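Local coordinates for peptide amidase (Stenotrophomonas maltophilia, PDB 1M22), which probably hydrolyses the C-terminal amide group of peptide amides, as a serine-dependent hydrolase of the amidase signature family, at residues E185-I190 and E434-A439; C192-N197 and S446-M451; E399-A404 and A440-P445; F219-A224 and R323-Y328. All blocks are in the same frame, centred on the assembly; numbering follows the deposited sequence.

Contact 1 (E185-I190 and E434-A439); sequences ETDGSI and ESYSAA
The loop that carries the nucleophile Ser-189 meets helix 436-442 through Asp-187 and Gly-188, which lie against Tyr-436 and Ser-437. One hydrogen bond ties the two directly: Ser-437 OG donates to Asp-187 OD2 at 2.9 Å, and the oxygen accepts with its syn lone pair. Asp-187 can offer it because CG is anti to its backbone N (chi1 -168°), which brings the carboxylate across to the helix. Trp-318 NE1 also bonds to Ser-437 OG. The other oxygen, Asp-187 OD1, lies against the neighbouring tyrosine: at the edge of the Tyr-436 ring and in its plane, 3.6 Å from CE1. Gly-188 lies against the same corner of the ring, its CA 3.5 Å from Tyr-436 CE1. With a phi of 93° and no side chain, Gly-188 lets loop and ring come this close.

Glu-185 braces the turn from within. Its OE1 takes the backbone N of Ile-190 at 2.8 Å, from the anti side and out of the carboxylate plane, and also that of Val-191, while OE2 receives a weak bond from Gly-188 N. A water completes the bridge to the helix, donating to Glu-185 OE2 at 2.7 Å and to Tyr-436 O at 3.0 Å. Ser-189 does not touch the helix; its OG is hydrogen-bonded to Ser-165 OG. The contact borders the Ser-Ser-Lys triad of amidase signature enzymes, here Ser-189, Ser-165 and Lys-86, whose nucleophile sits on this glycine-containing loop.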
loop_
_atom_site.group_PDB
_atom_site.type_symbol
_atom_site.label_atom_id
_atom_site.label_comp_id
_atom_site.label_asym_id
_atom_site.label_seq_id
_atom_site.Cartn_x
_atom_site.Cartn_y
_atom_site.Cartn_z
ATOM N N GLU A 185 4.022 -2.796 1.340
ATOM C CA GLU A 185 4.042 -2.795 2.790
ATOM C C GLU A 185 5.010 -3.824 3.344
ATOM O O GLU A 185 5.117 -4.944 2.835
ATOM C CB GLU A 185 2.644 -3.072 3.372
ATOM C CG GLU A 185 2.655 -3.173 4.910
ATOM C CD GLU A 185 1.314 -2.878 5.582
ATOM O OE1 GLU A 185 0.495 -2.119 5.017
ATOM O OE2 GLU A 185 1.093 -3.386 6.705
ATOM N N THR A 186 5.725 -3.414 4.383
ATOM C CA THR A 186 6.643 -4.283 5.102
ATOM C C THR A 186 6.007 -4.338 6.496
ATOM O O THR A 186 5.834 -5.409 7.069
ATOM C CB THR A 186 8.059 -3.696 5.122
ATOM O OG1 THR A 186 8.551 -3.635 3.774
ATOM C CG2 THR A 186 8.987 -4.567 5.957
ATOM N N ASP A 187 5.646 -3.173 7.028
ATOM C CA ASP A 187 4.937 -3.090 8.304
ATOM C C ASP A 187 4.210 -1.747 8.404
ATOM O O ASP A 187 4.763 -0.754 8.889
ATOM C CB ASP A 187 5.860 -3.268 9.515
ATOM C CG ASP A 187 5.072 -3.482 10.807
ATOM O OD1 ASP A 187 3.948 -2.950 10.918
ATOM O OD2 ASP A 187 5.564 -4.180 11.718
ATOM N N GLY A 188 2.974 -1.735 7.911
ATOM C CA GLY A 188 2.134 -0.550 7.946
ATOM C C GLY A 188 2.167 0.364 6.732
ATOM O O GLY A 188 1.293 1.227 6.599
ATOM N N SER A 189 3.129 0.166 5.833
ATOM C CA SER A 189 3.287 1.049 4.674
ATOM C C SER A 189 2.169 1.167 3.645
ATOM O O SER A 189 2.236 2.036 2.773
ATOM C CB SER A 189 4.604 0.752 3.963
ATOM O OG SER A 189 5.687 1.294 4.704
ATOM N N ILE A 190 1.170 0.291 3.704
ATOM C CA ILE A 190 0.029 0.430 2.807
ATOM C C ILE A 190 -1.174 0.890 3.627
ATOM O O ILE A 190 -1.749 1.942 3.358
ATOM C CB ILE A 190 -0.357 -0.890 2.089
ATOM C CG1 ILE A 190 0.620 -1.167 0.942
ATOM C CG2 ILE A 190 -1.791 -0.793 1.540
ATOM C CD1 ILE A 190 0.421 -2.514 0.281
ATOM N N GLU A 434 -1.867 0.403 18.028
ATOM C CA GLU A 434 -2.082 -0.045 16.651
ATOM C C GLU A 434 -1.988 -1.565 16.595
ATOM O O GLU A 434 -1.265 -2.175 17.383
ATOM C CB GLU A 434 -1.048 0.580 15.712
ATOM C CG GLU A 434 -1.076 2.099 15.694
ATOM C CD GLU A 434 0.020 2.690 14.829
ATOM O OE1 GLU A 434 1.196 2.320 15.030
ATOM O OE2 GLU A 434 -0.290 3.524 13.953
ATOM N N SER A 435 -2.710 -2.173 15.656
ATOM C CA SER A 435 -2.726 -3.626 15.520
ATOM C C SER A 435 -2.286 -4.175 14.163
ATOM O O SER A 435 -2.071 -5.384 14.033
ATOM C CB SER A 435 -4.132 -4.155 15.819
ATOM O OG SER A 435 -4.533 -3.856 17.147
ATOM N N TYR A 436 -2.145 -3.310 13.159
ATOM C CA TYR A 436 -1.767 -3.767 11.820
ATOM C C TYR A 436 -0.423 -4.485 11.723
ATOM O O TYR A 436 -0.180 -5.220 10.765
ATOM C CB TYR A 436 -1.808 -2.600 10.823
ATOM C CG TYR A 436 -0.890 -1.448 11.158
ATOM C CD1 TYR A 436 0.493 -1.561 11.008
ATOM C CD2 TYR A 436 -1.404 -0.244 11.638
ATOM C CE1 TYR A 436 1.341 -0.503 11.331
ATOM C CE2 TYR A 436 -0.566 0.818 11.964
ATOM C CZ TYR A 436 0.803 0.682 11.809
ATOM O OH TYR A 436 1.635 1.725 12.146
ATOM N N SER A 437 0.448 -4.286 12.705
ATOM C CA SER A 437 1.747 -4.944 12.680
ATOM C C SER A 437 1.594 -6.462 12.716
ATOM O O SER A 437 2.412 -7.189 12.154
ATOM C CB SER A 437 2.600 -4.490 13.865
ATOM O OG SER A 437 3.865 -5.137 13.856
ATOM N N ALA A 438 0.546 -6.942 13.379
ATOM C CA ALA A 438 0.315 -8.379 13.474
ATOM C C ALA A 438 0.178 -8.998 12.085
ATOM O O ALA A 438 0.797 -10.017 11.787
ATOM C CB ALA A 438 -0.937 -8.660 14.300
ATOM N N ALA A 439 -0.634 -8.384 11.231
ATOM C CA ALA A 439 -0.817 -8.911 9.886
ATOM C C ALA A 439 0.473 -8.811 9.077
ATOM O O ALA A 439 0.832 -9.732 8.343
ATOM C CB ALA A 439 -1.945 -8.164 9.177
HETATM O O HOH W 1 -0.934 -4.722 7.937
#

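Contact 2 (C192-N197 and S446-M451); sequences CPAAIN and SLTVPM
Thr-448 makes the whole contact from the strand side, reaching two consecutive alanines of helix 191-196. Its apolar branch does the closer packing: Thr-448 CG2 stands 3.6 Å from Ala-194 CB and 4.1 Å from the backbone N of Ala-195. The hydroxyl branch borders the second alanine, with Thr-448 OG1 3.8 Å from Ala-195 CB. Chi1 of -178° puts OG1 anti to the backbone N and CG2 between N and the carbonyl carbon, and the side chain thus straddles the two methyls with one branch for each.

The setting is a layer of helix on sheet. Strand 446-454 runs between strands 200-203 and 457-464 in the large mixed sheet, and Thr-448 faces the short helix that follows the nucleophile loop. Val-449, the next residue, points away from that helix and packs on Ala-477 and Tyr-480 of helix 470-484.

Among the polar groups, none bonds across the two segments. Thr-448 OG1, buried beside Ala-195, is hydrogen-bonded to Thr-417 OG1. At the far end of the helix Asn-197 folds back on the last turn: its ND2 donates to Pro-193 O at 2.9 Å, and its backbone N reaches Pro-193 O at 3.0 Å from the opposite face of the carbonyl plane. Asn-197 ND2 has a second acceptor in Pro-162 O.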
loop_
_atom_site.group_PDB
_atom_site.type_symbol
_atom_site.label_atom_id
_atom_site.label_comp_id
_atom_site.label_asym_id
_atom_site.label_seq_id
_atom_site.Cartn_x
_atom_site.Cartn_y
_atom_site.Cartn_z
ATOM N N CYS A 192 -1.478 2.141 6.730
ATOM C CA CYS A 192 -1.386 3.379 7.495
ATOM C C CYS A 192 -1.586 4.611 6.612
ATOM O O CYS A 192 -2.441 5.449 6.908
ATOM C CB CYS A 192 -0.051 3.465 8.233
ATOM S SG CYS A 192 -0.154 4.444 9.741
ATOM N N PRO A 193 -0.805 4.748 5.525
ATOM C CA PRO A 193 -1.042 5.943 4.708
ATOM C C PRO A 193 -2.419 5.917 4.045
ATOM O O PRO A 193 -3.006 6.960 3.780
ATOM C CB PRO A 193 0.122 5.937 3.712
ATOM C CG PRO A 193 0.549 4.494 3.657
ATOM C CD PRO A 193 0.405 4.032 5.085
ATOM N N ALA A 194 -2.950 4.729 3.779
ATOM C CA ALA A 194 -4.276 4.668 3.183
ATOM C C ALA A 194 -5.287 5.266 4.171
ATOM O O ALA A 194 -6.096 6.121 3.804
ATOM C CB ALA A 194 -4.643 3.227 2.845
ATOM N N ALA A 195 -5.230 4.837 5.428
ATOM C CA ALA A 195 -6.154 5.348 6.436
ATOM C C ALA A 195 -5.965 6.846 6.677
ATOM O O ALA A 195 -6.938 7.598 6.772
ATOM C CB ALA A 195 -5.972 4.584 7.747
ATOM N N ILE A 196 -4.707 7.263 6.779
ATOM C CA ILE A 196 -4.348 8.657 7.034
ATOM C C ILE A 196 -4.839 9.601 5.934
ATOM O O ILE A 196 -5.138 10.774 6.198
ATOM C CB ILE A 196 -2.807 8.762 7.209
ATOM C CG1 ILE A 196 -2.406 8.175 8.568
ATOM C CG2 ILE A 196 -2.332 10.211 7.057
ATOM C CD1 ILE A 196 -2.781 9.036 9.756
ATOM N N ASN A 197 -4.938 9.086 4.713
ATOM C CA ASN A 197 -5.391 9.882 3.577
ATOM C C ASN A 197 -6.801 9.530 3.091
ATOM O O ASN A 197 -7.178 9.850 1.965
ATOM C CB ASN A 197 -4.372 9.776 2.437
ATOM C CG ASN A 197 -3.034 10.401 2.796
ATOM O OD1 ASN A 197 -2.897 11.628 2.827
ATOM N ND2 ASN A 197 -2.043 9.566 3.086
ATOM N N SER A 446 -4.516 -7.739 5.313
ATOM C CA SER A 446 -5.132 -6.659 6.072
ATOM C C SER A 446 -5.725 -5.684 5.060
ATOM O O SER A 446 -5.246 -5.584 3.931
ATOM C CB SER A 446 -4.114 -5.967 6.983
ATOM O OG SER A 446 -3.055 -5.390 6.251
ATOM N N LEU A 447 -6.768 -4.971 5.468
ATOM C CA LEU A 447 -7.463 -4.060 4.569
ATOM C C LEU A 447 -8.105 -2.945 5.378
ATOM O O LEU A 447 -8.840 -3.213 6.330
ATOM C CB LEU A 447 -8.543 -4.860 3.827
ATOM C CG LEU A 447 -9.313 -4.347 2.608
ATOM C CD1 LEU A 447 -10.191 -5.473 2.067
ATOM C CD2 LEU A 447 -10.161 -3.148 2.984
ATOM N N THR A 448 -7.825 -1.697 5.011
ATOM C CA THR A 448 -8.417 -0.569 5.717
ATOM C C THR A 448 -9.451 0.124 4.834
ATOM O O THR A 448 -9.245 0.285 3.632
ATOM C CB THR A 448 -7.335 0.454 6.176
ATOM O OG1 THR A 448 -7.963 1.512 6.914
ATOM C CG2 THR A 448 -6.591 1.039 4.986
ATOM N N VAL A 449 -10.568 0.507 5.447
ATOM C CA VAL A 449 -11.667 1.194 4.769
ATOM C C VAL A 449 -11.993 2.471 5.542
ATOM O O VAL A 449 -12.052 2.460 6.768
ATOM C CB VAL A 449 -12.952 0.322 4.733
ATOM C CG1 VAL A 449 -14.064 1.055 3.984
ATOM C CG2 VAL A 449 -12.659 -1.017 4.088
ATOM N N PRO A 450 -12.205 3.590 4.834
ATOM C CA PRO A 450 -12.529 4.844 5.522
ATOM C C PRO A 450 -13.746 4.692 6.434
ATOM O O PRO A 450 -14.756 4.113 6.030
ATOM C CB PRO A 450 -12.806 5.800 4.369
ATOM C CG PRO A 450 -11.864 5.317 3.311
ATOM C CD PRO A 450 -12.034 3.813 3.387
ATOM N N MET A 451 -13.660 5.206 7.658
ATOM C CA MET A 451 -14.793 5.106 8.566
ATOM C C MET A 451 -15.219 6.444 9.162
ATOM O O MET A 451 -16.099 6.499 10.019
ATOM C CB MET A 451 -14.510 4.094 9.682
ATOM C CG MET A 451 -13.582 4.551 10.782
ATOM S SD MET A 451 -13.815 3.474 12.222
ATOM C CE MET A 451 -15.429 3.819 12.573
#

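Contact 3 (E399-A404 and A440-P445); sequences EGIDAA and AVAGYP
The ring of Tyr-444 meets helix 383-407 with its edge, where Ile-401 CG2 and Asp-402 OD2 both lie in the ring plane. One of its faces is taken by Ala-442 of its own segment, whose CB stands 3.6 Å above the plane, over the ring centre. The ring holds this pose with chi2 near 1°, which keeps CA in the ring plane. Its carboxylate partner is turned 41° from it, and the two side chains cross at about a right angle.

Tyr-444 OH donates to Asp-402 OD2; the modelled separation of 2.5 Å is very short, and its exact value is best treated as doubtful. Asp-402 OD1 lies 3.4 Å from Tyr-444 CE2 and is hydrogen-bonded to Thr-466 OG1, so each carboxylate oxygen has its own hydroxyl and the group is fixed in rotation. Beside this polar pair Ile-401 slides past the ring in the opposite sense, its CD1 3.9 Å from Tyr-444 CD2. The same methyl extends to the end of the other helix, 4.4 Å from Ala-442 CB.

Tyr-444 comes into position where helix 436-442 stops. Gly-443, with positive phi, breaks the helix, Tyr-444 N bonds back to Ala-439 O, and Gly-443 N makes a weak bond to Ala-440 O: a Schellman motif with glycine as C-prime residue.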
loop_
_atom_site.group_PDB
_atom_site.type_symbol
_atom_site.label_atom_id
_atom_site.label_comp_id
_atom_site.label_asym_id
_atom_site.label_seq_id
_atom_site.Cartn_x
_atom_site.Cartn_y
_atom_site.Cartn_z
ATOM N N GLU A 399 0.135 -18.048 16.839
ATOM C CA GLU A 399 -0.120 -17.734 18.236
ATOM C C GLU A 399 -0.608 -16.308 18.465
ATOM O O GLU A 399 -0.734 -15.858 19.605
ATOM C CB GLU A 399 1.147 -18.013 19.053
ATOM C CG GLU A 399 1.458 -19.504 19.168
ATOM C CD GLU A 399 2.852 -19.792 19.698
ATOM O OE1 GLU A 399 3.371 -18.989 20.498
ATOM O OE2 GLU A 399 3.422 -20.837 19.321
ATOM N N GLY A 400 -0.897 -15.608 17.371
ATOM C CA GLY A 400 -1.383 -14.242 17.456
ATOM C C GLY A 400 -2.750 -14.119 16.810
ATOM O O GLY A 400 -3.772 -14.405 17.434
ATOM N N ILE A 401 -2.771 -13.701 15.547
ATOM C CA ILE A 401 -4.024 -13.552 14.823
ATOM C C ILE A 401 -4.837 -14.851 14.804
ATOM O O ILE A 401 -6.040 -14.840 15.073
ATOM C CB ILE A 401 -3.765 -13.094 13.366
ATOM C CG1 ILE A 401 -3.316 -11.627 13.356
ATOM C CG2 ILE A 401 -5.020 -13.292 12.516
ATOM C CD1 ILE A 401 -2.798 -11.150 12.005
ATOM N N ASP A 402 -4.186 -15.970 14.501
ATOM C CA ASP A 402 -4.908 -17.237 14.439
ATOM C C ASP A 402 -5.466 -17.669 15.788
ATOM O O ASP A 402 -6.544 -18.257 15.856
ATOM C CB ASP A 402 -4.021 -18.340 13.862
ATOM C CG ASP A 402 -3.640 -18.083 12.418
ATOM O OD1 ASP A 402 -4.478 -17.541 11.665
ATOM O OD2 ASP A 402 -2.507 -18.433 12.036
ATOM N N ALA A 403 -4.741 -17.379 16.863
ATOM C CA ALA A 403 -5.211 -17.745 18.193
ATOM C C ALA A 403 -6.477 -16.959 18.529
ATOM O O ALA A 403 -7.423 -17.500 19.098
ATOM C CB ALA A 403 -4.127 -17.470 19.231
ATOM N N ALA A 404 -6.498 -15.677 18.171
ATOM C CA ALA A 404 -7.664 -14.844 18.437
ATOM C C ALA A 404 -8.850 -15.294 17.588
ATOM O O ALA A 404 -9.979 -15.365 18.074
ATOM C CB ALA A 404 -7.338 -13.380 18.159
ATOM N N ALA A 440 1.174 -7.692 9.211
ATOM C CA ALA A 440 2.419 -7.507 8.481
ATOM C C ALA A 440 3.465 -8.562 8.850
ATOM O O ALA A 440 4.088 -9.165 7.976
ATOM C CB ALA A 440 2.973 -6.104 8.739
ATOM N N VAL A 441 3.645 -8.787 10.145
ATOM C CA VAL A 441 4.636 -9.749 10.612
ATOM C C VAL A 441 4.227 -11.197 10.333
ATOM O O VAL A 441 5.072 -12.044 10.043
ATOM C CB VAL A 441 4.911 -9.528 12.116
ATOM C CG1 VAL A 441 5.881 -10.573 12.646
ATOM C CG2 VAL A 441 5.484 -8.124 12.316
ATOM N N ALA A 442 2.931 -11.482 10.403
ATOM C CA ALA A 442 2.437 -12.830 10.135
ATOM C C ALA A 442 2.409 -13.116 8.637
ATOM O O ALA A 442 2.356 -14.274 8.227
ATOM C CB ALA A 442 1.036 -12.994 10.706
ATOM N N GLY A 443 2.448 -12.058 7.828
ATOM C CA GLY A 443 2.377 -12.219 6.384
ATOM C C GLY A 443 0.934 -12.479 5.982
ATOM O O GLY A 443 0.665 -13.059 4.926
ATOM N N TYR A 444 0.007 -12.042 6.833
ATOM C CA TYR A 444 -1.429 -12.227 6.620
ATOM C C TYR A 444 -2.070 -10.987 6.003
ATOM O O TYR A 444 -1.538 -9.885 6.109
ATOM C CB TYR A 444 -2.116 -12.540 7.949
ATOM C CG TYR A 444 -1.805 -13.902 8.537
ATOM C CD1 TYR A 444 -0.925 -14.789 7.908
ATOM C CD2 TYR A 444 -2.397 -14.303 9.731
ATOM C CE1 TYR A 444 -0.649 -16.047 8.465
ATOM C CE2 TYR A 444 -2.126 -15.549 10.293
ATOM C CZ TYR A 444 -1.256 -16.411 9.655
ATOM O OH TYR A 444 -1.007 -17.646 10.212
ATOM N N PRO A 445 -3.243 -11.146 5.376
ATOM C CA PRO A 445 -3.916 -10.004 4.752
ATOM C C PRO A 445 -4.577 -9.007 5.700
ATOM O O PRO A 445 -5.112 -9.372 6.749
ATOM C CB PRO A 445 -4.929 -10.673 3.827
ATOM C CG PRO A 445 -5.340 -11.881 4.632
ATOM C CD PRO A 445 -4.007 -12.393 5.164
#

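Contact 4 (F219-A224 and R323-Y328); sequences FSQDTA and RTLLLY
Gln-221 reaches from the loop ahead of strand 223-228 to two successive leucines of helix 319-340, Leu-325 and Leu-326. Its CG stands anti to the carbonyl carbon (chi1 -55°) and the chain is extended beyond it, which carries the amide the full length of the side chain to the helix. The two halves of the amide then meet different leucines. Gln-221 OE1 nestles at the fork of Leu-325, 3.8 Å from CD1 and 3.9 Å from CD2, while Gln-221 NE2 passes 4.1 Å from Leu-326 CD2.

The leucines differ in shape. Leu-325 takes an unusual conformation for a helix, CG between the backbone N and the carbonyl carbon (chi1 76°) with chi2 at 87°, and this turns both its methyls to the glutamine oxygen. Leu-326 has the ordinary helical form, and its side chain meets Gln-221 at about a right angle. Ser-220 adds a looser touch, its CB 4.3 Å from Leu-325 CD1.

All these meetings are van der Waals contacts, and two of the polar atoms, Gln-221 NE2 and Ser-220 OG, bond to residues beyond the two segments. Gln-221 NE2 donates to Thr-186 O, in the loop ahead of the nucleophile, a bond that supports the modelled orientation of the amide and limits its rotation. Ser-220 OG is hydrogen-bonded to Glu-329 OE2, one turn beyond Leu-325 on helix 319-340. A bound HEPES molecule is about 6 Å from the Ser-220 side chain. Helix 383-407 flanks the contact, with Ala-392 against Leu-325, while Thr-223 carries the loop into strand 223-228, beside strand 180-185 in the central sheet.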
loop_
_atom_site.group_PDB
_atom_site.type_symbol
_atom_site.label_atom_id
_atom_site.label_comp_id
_atom_site.label_asym_id
_atom_site.label_seq_id
_atom_site.Cartn_x
_atom_site.Cartn_y
_atom_site.Cartn_z
ATOM N N PHE A 219 11.915 -10.225 2.594
ATOM C CA PHE A 219 11.214 -11.218 1.794
ATOM C C PHE A 219 10.154 -11.917 2.644
ATOM O O PHE A 219 9.197 -12.480 2.116
ATOM C CB PHE A 219 12.188 -12.230 1.172
ATOM C CG PHE A 219 13.106 -12.894 2.151
ATOM C CD1 PHE A 219 12.634 -13.853 3.038
ATOM C CD2 PHE A 219 14.458 -12.576 2.164
ATOM C CE1 PHE A 219 13.504 -14.489 3.926
ATOM C CE2 PHE A 219 15.333 -13.207 3.046
ATOM C CZ PHE A 219 14.856 -14.162 3.927
ATOM N N SER A 220 10.302 -11.863 3.963
ATOM C CA SER A 220 9.326 -12.483 4.847
ATOM C C SER A 220 8.028 -11.683 4.979
ATOM O O SER A 220 6.955 -12.272 5.138
ATOM C CB SER A 220 9.919 -12.679 6.249
ATOM O OG SER A 220 10.942 -13.662 6.246
ATOM N N GLN A 221 8.114 -10.355 4.892
ATOM C CA GLN A 221 6.936 -9.505 5.083
ATOM C C GLN A 221 6.500 -8.624 3.916
ATOM O O GLN A 221 5.350 -8.196 3.869
ATOM C CB GLN A 221 7.161 -8.611 6.313
ATOM C CG GLN A 221 7.491 -9.407 7.572
ATOM C CD GLN A 221 7.733 -8.565 8.819
ATOM O OE1 GLN A 221 8.217 -9.079 9.827
ATOM N NE2 GLN A 221 7.392 -7.281 8.765
ATOM N N ASP A 222 7.405 -8.354 2.984
ATOM C CA ASP A 222 7.110 -7.476 1.853
ATOM C C ASP A 222 6.006 -7.926 0.918
ATOM O O ASP A 222 5.897 -9.100 0.584
ATOM C CB ASP A 222 8.339 -7.307 0.955
ATOM C CG ASP A 222 9.388 -6.363 1.513
ATOM O OD1 ASP A 222 9.329 -5.979 2.697
ATOM O OD2 ASP A 222 10.299 -6.017 0.727
ATOM N N THR A 223 5.199 -6.971 0.477
ATOM C CA THR A 223 4.201 -7.247 -0.542
ATOM C C THR A 223 3.621 -5.974 -1.107
ATOM O O THR A 223 3.454 -4.976 -0.402
ATOM C CB THR A 223 3.028 -8.132 -0.073
ATOM O OG1 THR A 223 2.183 -8.410 -1.203
ATOM C CG2 THR A 223 2.207 -7.439 1.000
ATOM N N ALA A 224 3.354 -6.007 -2.403
ATOM C CA ALA A 224 2.724 -4.886 -3.069
ATOM C C ALA A 224 1.232 -5.073 -2.814
ATOM O O ALA A 224 0.774 -6.168 -2.461
ATOM C CB ALA A 224 3.013 -4.920 -4.562
ATOM N N ARG A 323 12.534 -6.580 14.309
ATOM C CA ARG A 323 13.624 -5.642 14.067
ATOM C C ARG A 323 14.822 -6.413 13.529
ATOM O O ARG A 323 15.447 -6.017 12.547
ATOM C CB ARG A 323 13.990 -4.936 15.377
ATOM C CG ARG A 323 15.111 -3.910 15.286
ATOM C CD ARG A 323 15.327 -3.255 16.647
ATOM N NE ARG A 323 16.244 -2.119 16.598
ATOM C CZ ARG A 323 17.548 -2.208 16.354
ATOM N NH1 ARG A 323 18.110 -3.389 16.131
ATOM N NH2 ARG A 323 18.293 -1.111 16.335
ATOM N N THR A 324 15.128 -7.530 14.177
ATOM C CA THR A 324 16.249 -8.363 13.777
ATOM C C THR A 324 16.103 -8.936 12.370
ATOM O O THR A 324 17.007 -8.805 11.545
ATOM C CB THR A 324 16.442 -9.530 14.766
ATOM O OG1 THR A 324 16.777 -9.007 16.058
ATOM C CG2 THR A 324 17.548 -10.459 14.294
ATOM N N LEU A 325 14.965 -9.559 12.079
ATOM C CA LEU A 325 14.797 -10.159 10.762
ATOM C C LEU A 325 14.825 -9.124 9.636
ATOM O O LEU A 325 15.345 -9.398 8.558
ATOM C CB LEU A 325 13.511 -11.002 10.714
ATOM C CG LEU A 325 12.140 -10.340 10.605
ATOM C CD1 LEU A 325 11.805 -10.091 9.138
ATOM C CD2 LEU A 325 11.094 -11.254 11.223
ATOM N N LEU A 326 14.286 -7.935 9.888
ATOM C CA LEU A 326 14.284 -6.892 8.866
ATOM C C LEU A 326 15.701 -6.438 8.511
ATOM O O LEU A 326 16.014 -6.233 7.342
ATOM C CB LEU A 326 13.456 -5.685 9.322
ATOM C CG LEU A 326 11.950 -5.906 9.491
ATOM C CD1 LEU A 326 11.290 -4.605 9.920
ATOM C CD2 LEU A 326 11.349 -6.398 8.186
ATOM N N LEU A 327 16.555 -6.282 9.519
ATOM C CA LEU A 327 17.928 -5.857 9.276
ATOM C C LEU A 327 18.673 -6.874 8.416
ATOM O O LEU A 327 19.324 -6.512 7.440
ATOM C CB LEU A 327 18.663 -5.654 10.606
ATOM C CG LEU A 327 18.213 -4.458 11.449
ATOM C CD1 LEU A 327 18.800 -4.561 12.848
ATOM C CD2 LEU A 327 18.645 -3.163 10.777
ATOM N N TYR A 328 18.568 -8.150 8.776
ATOM C CA TYR A 328 19.242 -9.197 8.020
ATOM C C TYR A 328 18.703 -9.335 6.602
ATOM O O TYR A 328 19.467 -9.418 5.641
ATOM C CB TYR A 328 19.103 -10.550 8.725
ATOM C CG TYR A 328 20.062 -10.771 9.873
ATOM C CD1 TYR A 328 19.867 -10.148 11.103
ATOM C CD2 TYR A 328 21.157 -11.623 9.731
ATOM C CE1 TYR A 328 20.738 -10.372 12.172
ATOM C CE2 TYR A 328 22.034 -11.853 10.790
ATOM C CZ TYR A 328 21.817 -11.226 12.005
ATOM O OH TYR A 328 22.671 -11.459 13.061
#

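Overall arrangement
Contact 1 is the hub: its centre lies about 11 Å from those of contacts 2 and 3 and about 12 Å from that of contact 4, and it touches all three. Contacts 1 and 3 share helix 436-442, and the chain then runs into strand 446-454 of contact 2. Strand 180-185, the nucleophile loop and helix 191-196 supply contacts 1 and 2 in succession. Both pairings join regions over 240 residues apart, with contact 4 formed wholly by the chain between. Contacts 2 and 4, about 22 Å apart, reach the same mixed sheet without touching, whereas Ala-440 and Val-441 of contact 3 touch Gln-221 of contact 4. The nucleophile loop thus lies where mid-chain and late segments meet it.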